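Local coordinates for protein RickCE (Rickettsia bellii, PDB 5HAM) that probably acts as a CE-clan cysteine protease that removes ubiquitin from modified proteins, as a bacterial effector, at residues T15-A20 / E244-I249. Sequence-based numbering, arbitrary orientation.
Sequences THLLTA and EHHAQI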
ATOM      1  N   THR A  15       2.166  -7.408  -9.492  1.00 28.98           N
ATOM      2  CA  THR A  15       3.408  -8.169  -9.558  1.00 31.46           C
ATOM      3  C   THR A  15       3.565  -8.901 -10.891  1.00 34.62           C
ATOM      4  O   THR A  15       4.621  -8.841 -11.501  1.00 36.22           O
ATOM      5  CB  THR A  15       3.498  -9.143  -8.355  1.00 27.34           C
ATOM      6  OG1 THR A  15       3.687  -8.374  -7.160  1.00 35.98           O
ATOM      7  CG2 THR A  15       4.655 -10.064  -8.488  1.00 34.94           C
ATOM      8  N   HIS A  16       2.508  -9.563 -11.354  1.00 37.20           N
ATOM      9  CA  HIS A  16       2.551 -10.278 -12.636  1.00 41.89           C
ATOM     10  C   HIS A  16       2.705  -9.342 -13.826  1.00 35.45           C
ATOM     11  O   HIS A  16       3.496  -9.593 -14.736  1.00 32.36           O
ATOM     12  CB  HIS A  16       1.281 -11.104 -12.850  1.00 52.36           C
ATOM     13  CG  HIS A  16       1.088 -12.191 -11.845  1.00 65.07           C
ATOM     14  ND1 HIS A  16      -0.105 -12.864 -11.686  1.00 67.47           N
ATOM     15  CD2 HIS A  16       1.942 -12.719 -10.933  1.00 68.79           C
ATOM     16  CE1 HIS A  16       0.021 -13.757 -10.726  1.00 69.44           C
ATOM     17  NE2 HIS A  16       1.247 -13.688 -10.249  1.00 69.64           N
ATOM     18  N   LEU A  17       1.907  -8.282 -13.830  1.00 33.30           N
ATOM     19  CA  LEU A  17       1.976  -7.283 -14.874  1.00 35.68           C
ATOM     20  C   LEU A  17       3.381  -6.691 -14.971  1.00 33.08           C
ATOM     21  O   LEU A  17       3.901  -6.501 -16.073  1.00 36.10           O
ATOM     22  CB  LEU A  17       0.943  -6.194 -14.612  1.00 32.42           C
ATOM     23  CG  LEU A  17      -0.440  -6.676 -15.026  1.00 28.62           C
ATOM     24  CD1 LEU A  17      -1.534  -5.800 -14.425  1.00 24.29           C
ATOM     25  CD2 LEU A  17      -0.490  -6.700 -16.546  1.00 25.75           C
ATOM     26  N   LEU A  18       3.996  -6.425 -13.823  1.00 26.47           N
ATOM     27  CA  LEU A  18       5.330  -5.835 -13.798  1.00 34.15           C
ATOM     28  C   LEU A  18       6.364  -6.816 -14.311  1.00 40.47           C
ATOM     29  O   LEU A  18       7.153  -6.495 -15.203  1.00 47.93           O
ATOM     30  CB  LEU A  18       5.706  -5.378 -12.390  1.00 28.75           C
ATOM     31  CG  LEU A  18       5.069  -4.065 -11.932  1.00 31.80           C
ATOM     32  CD1 LEU A  18       5.348  -3.844 -10.455  1.00 27.32           C
ATOM     33  CD2 LEU A  18       5.581  -2.904 -12.766  1.00 32.67           C
ATOM     34  N   THR A  19       6.350  -8.010 -13.738  1.00 35.99           N
ATOM     35  CA  THR A  19       7.231  -9.094 -14.151  1.00 38.01           C
ATOM     36  C   THR A  19       7.134  -9.411 -15.652  1.00 39.37           C
ATOM     37  O   THR A  19       8.146  -9.635 -16.314  1.00 43.36           O
ATOM     38  CB  THR A  19       6.942 -10.347 -13.316  1.00 38.90           C
ATOM     39  OG1 THR A  19       7.355 -10.097 -11.970  1.00 43.76           O
ATOM     40  CG2 THR A  19       7.694 -11.547 -13.845  1.00 45.37           C
ATOM     41  N   ALA A  20       5.917  -9.397 -16.187  1.00 35.52           N
ATOM     42  CA  ALA A  20       5.699  -9.686 -17.600  1.00 35.25           C
ATOM     43  C   ALA A  20       6.250  -8.597 -18.521  1.00 41.34           C
ATOM     44  O   ALA A  20       6.621  -8.862 -19.665  1.00 47.96           O
ATOM     45  CB  ALA A  20       4.220  -9.906 -17.870  1.00 27.35           C
ATOM     46  N   GLU A 244      -7.530  -2.671 -20.295  1.00 42.57           N
ATOM     47  CA  GLU A 244      -7.790  -3.637 -21.352  1.00 44.55           C
ATOM     48  C   GLU A 244      -6.478  -4.268 -21.742  1.00 44.91           C
ATOM     49  O   GLU A 244      -6.347  -5.484 -21.762  1.00 49.13           O
ATOM     50  CB  GLU A 244      -8.444  -2.966 -22.562  1.00 50.48           C
ATOM     51  CG  GLU A 244      -9.905  -2.592 -22.332  1.00 57.89           C
ATOM     52  CD  GLU A 244     -10.503  -1.738 -23.447  1.00 68.89           C
ATOM     53  OE1 GLU A 244      -9.917  -1.662 -24.552  1.00 73.27           O
ATOM     54  OE2 GLU A 244     -11.570  -1.137 -23.212  1.00 70.13           O
ATOM     55  N   HIS A 245      -5.499  -3.416 -22.018  1.00 43.08           N
ATOM     56  CA  HIS A 245      -4.165  -3.854 -22.373  1.00 39.86           C
ATOM     57  C   HIS A 245      -3.595  -4.799 -21.320  1.00 37.78           C
ATOM     58  O   HIS A 245      -3.060  -5.854 -21.659  1.00 42.11           O
ATOM     59  CB  HIS A 245      -3.271  -2.630 -22.558  1.00 47.83           C
ATOM     60  CG  HIS A 245      -1.856  -2.963 -22.969  1.00 56.89           C
ATOM     61  ND1 HIS A 245      -1.574  -3.626 -24.135  1.00 61.52           N
ATOM     62  CD2 HIS A 245      -0.689  -2.708 -22.352  1.00 58.73           C
ATOM     63  CE1 HIS A 245      -0.253  -3.777 -24.220  1.00 62.26           C
ATOM     64  NE2 HIS A 245       0.305  -3.234 -23.170  1.00 59.13           N
ATOM     65  N   HIS A 246      -3.715  -4.422 -20.047  1.00 34.23           N
ATOM     66  CA  HIS A 246      -3.251  -5.261 -18.940  1.00 34.82           C
ATOM     67  C   HIS A 246      -3.949  -6.617 -18.917  1.00 35.40           C
ATOM     68  O   HIS A 246      -3.333  -7.631 -18.605  1.00 33.05           O
ATOM     69  CB  HIS A 246      -3.509  -4.584 -17.595  1.00 35.59           C
ATOM     70  CG  HIS A 246      -2.639  -3.395 -17.343  1.00 32.65           C
ATOM     71  ND1 HIS A 246      -2.852  -2.550 -16.280  1.00 27.33           N
ATOM     72  CD2 HIS A 246      -1.566  -2.914 -18.004  1.00 32.35           C
ATOM     73  CE1 HIS A 246      -1.934  -1.590 -16.293  1.00 30.05           C
ATOM     74  NE2 HIS A 246      -1.140  -1.799 -17.336  1.00 29.82           N
ATOM     75  N   ALA A 247      -5.243  -6.630 -19.220  1.00 35.43           N
ATOM     76  CA  ALA A 247      -5.968  -7.896 -19.268  1.00 44.14           C
ATOM     77  C   ALA A 247      -5.429  -8.830 -20.371  1.00 52.01           C
ATOM     78  O   ALA A 247      -5.306 -10.034 -20.143  1.00 48.63           O
ATOM     79  CB  ALA A 247      -7.480  -7.673 -19.390  1.00 32.24           C
ATOM     80  N   GLN A 248      -5.076  -8.268 -21.534  1.00 55.96           N
ATOM     81  CA  GLN A 248      -4.444  -9.024 -22.625  1.00 53.62           C
ATOM     82  C   GLN A 248      -3.107  -9.631 -22.203  1.00 53.97           C
ATOM     83  O   GLN A 248      -2.839 -10.798 -22.470  1.00 63.69           O
ATOM     84  CB  GLN A 248      -4.159  -8.144 -23.844  1.00 58.95           C
ATOM     85  CG  GLN A 248      -5.280  -7.263 -24.367  1.00 68.43           C
ATOM     86  CD  GLN A 248      -4.917  -6.638 -25.723  1.00 73.76           C
ATOM     87  OE1 GLN A 248      -4.726  -7.358 -26.707  1.00 78.67           O
ATOM     88  NE2 GLN A 248      -4.800  -5.303 -25.772  1.00 65.11           N
ATOM     89  N   ILE A 249      -2.251  -8.822 -21.585  1.00 45.48           N
ATOM     90  CA  ILE A 249      -0.969  -9.306 -21.089  1.00 42.62           C
ATOM     91  C   ILE A 249      -1.200 -10.442 -20.098  1.00 52.11           C
ATOM     92  O   ILE A 249      -0.553 -11.491 -20.162  1.00 53.60           O
ATOM     93  CB  ILE A 249      -0.199  -8.182 -20.397  1.00 43.00           C
ATOM     94  CG1 ILE A 249       0.110  -7.065 -21.400  1.00 45.06           C
ATOM     95  CG2 ILE A 249       1.076  -8.714 -19.751  1.00 41.53           C
ATOM     96  CD1 ILE A 249       0.624  -5.788 -20.763  1.00 40.54           C
TER
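Segments 15-20 and 244-249, of helices 11-20 and 238-251, cross at 76° with their axes 10.4 Å apart, and Leu17 lies across from His246, their CA atoms 6.9 Å apart. The contact is apolar, and Leu17 has the largest share of it. With CG anti to the carbonyl carbon (chi1 -78°), its isobutyl end reaches the second helix and crosses the His246 side chain at about a right angle. Leu17 CD2 rests 3.6 Å from His246 O and 3.8 Å from His246 CB, while Leu17 CD1 meets the imidazole obliquely, 3.9 Å from His246 CG. ND1 of the ring is hydrogen-bonded to Tyr9 OH, which helps fix the buried imidazole beside the leucine. One turn on, Ile249 directs its CG2 branch, anti to the backbone N, toward both Ala20 and Leu17, with CG2 3.9 Å from Ala20 CB and 4.1 Å from Leu17 CD2. Burial is graded: Val216 of helix 211-223 packs on both Leu17 and His246, whereas Ala20 lies at the exposed margin. The arrangement is a small, steeply crossed helix-helix packing that joins the N-terminal helix, which packs on the mixed beta-sheet through Leu18, to helix 238-251 near the C-terminus of this CE-clan protease fold.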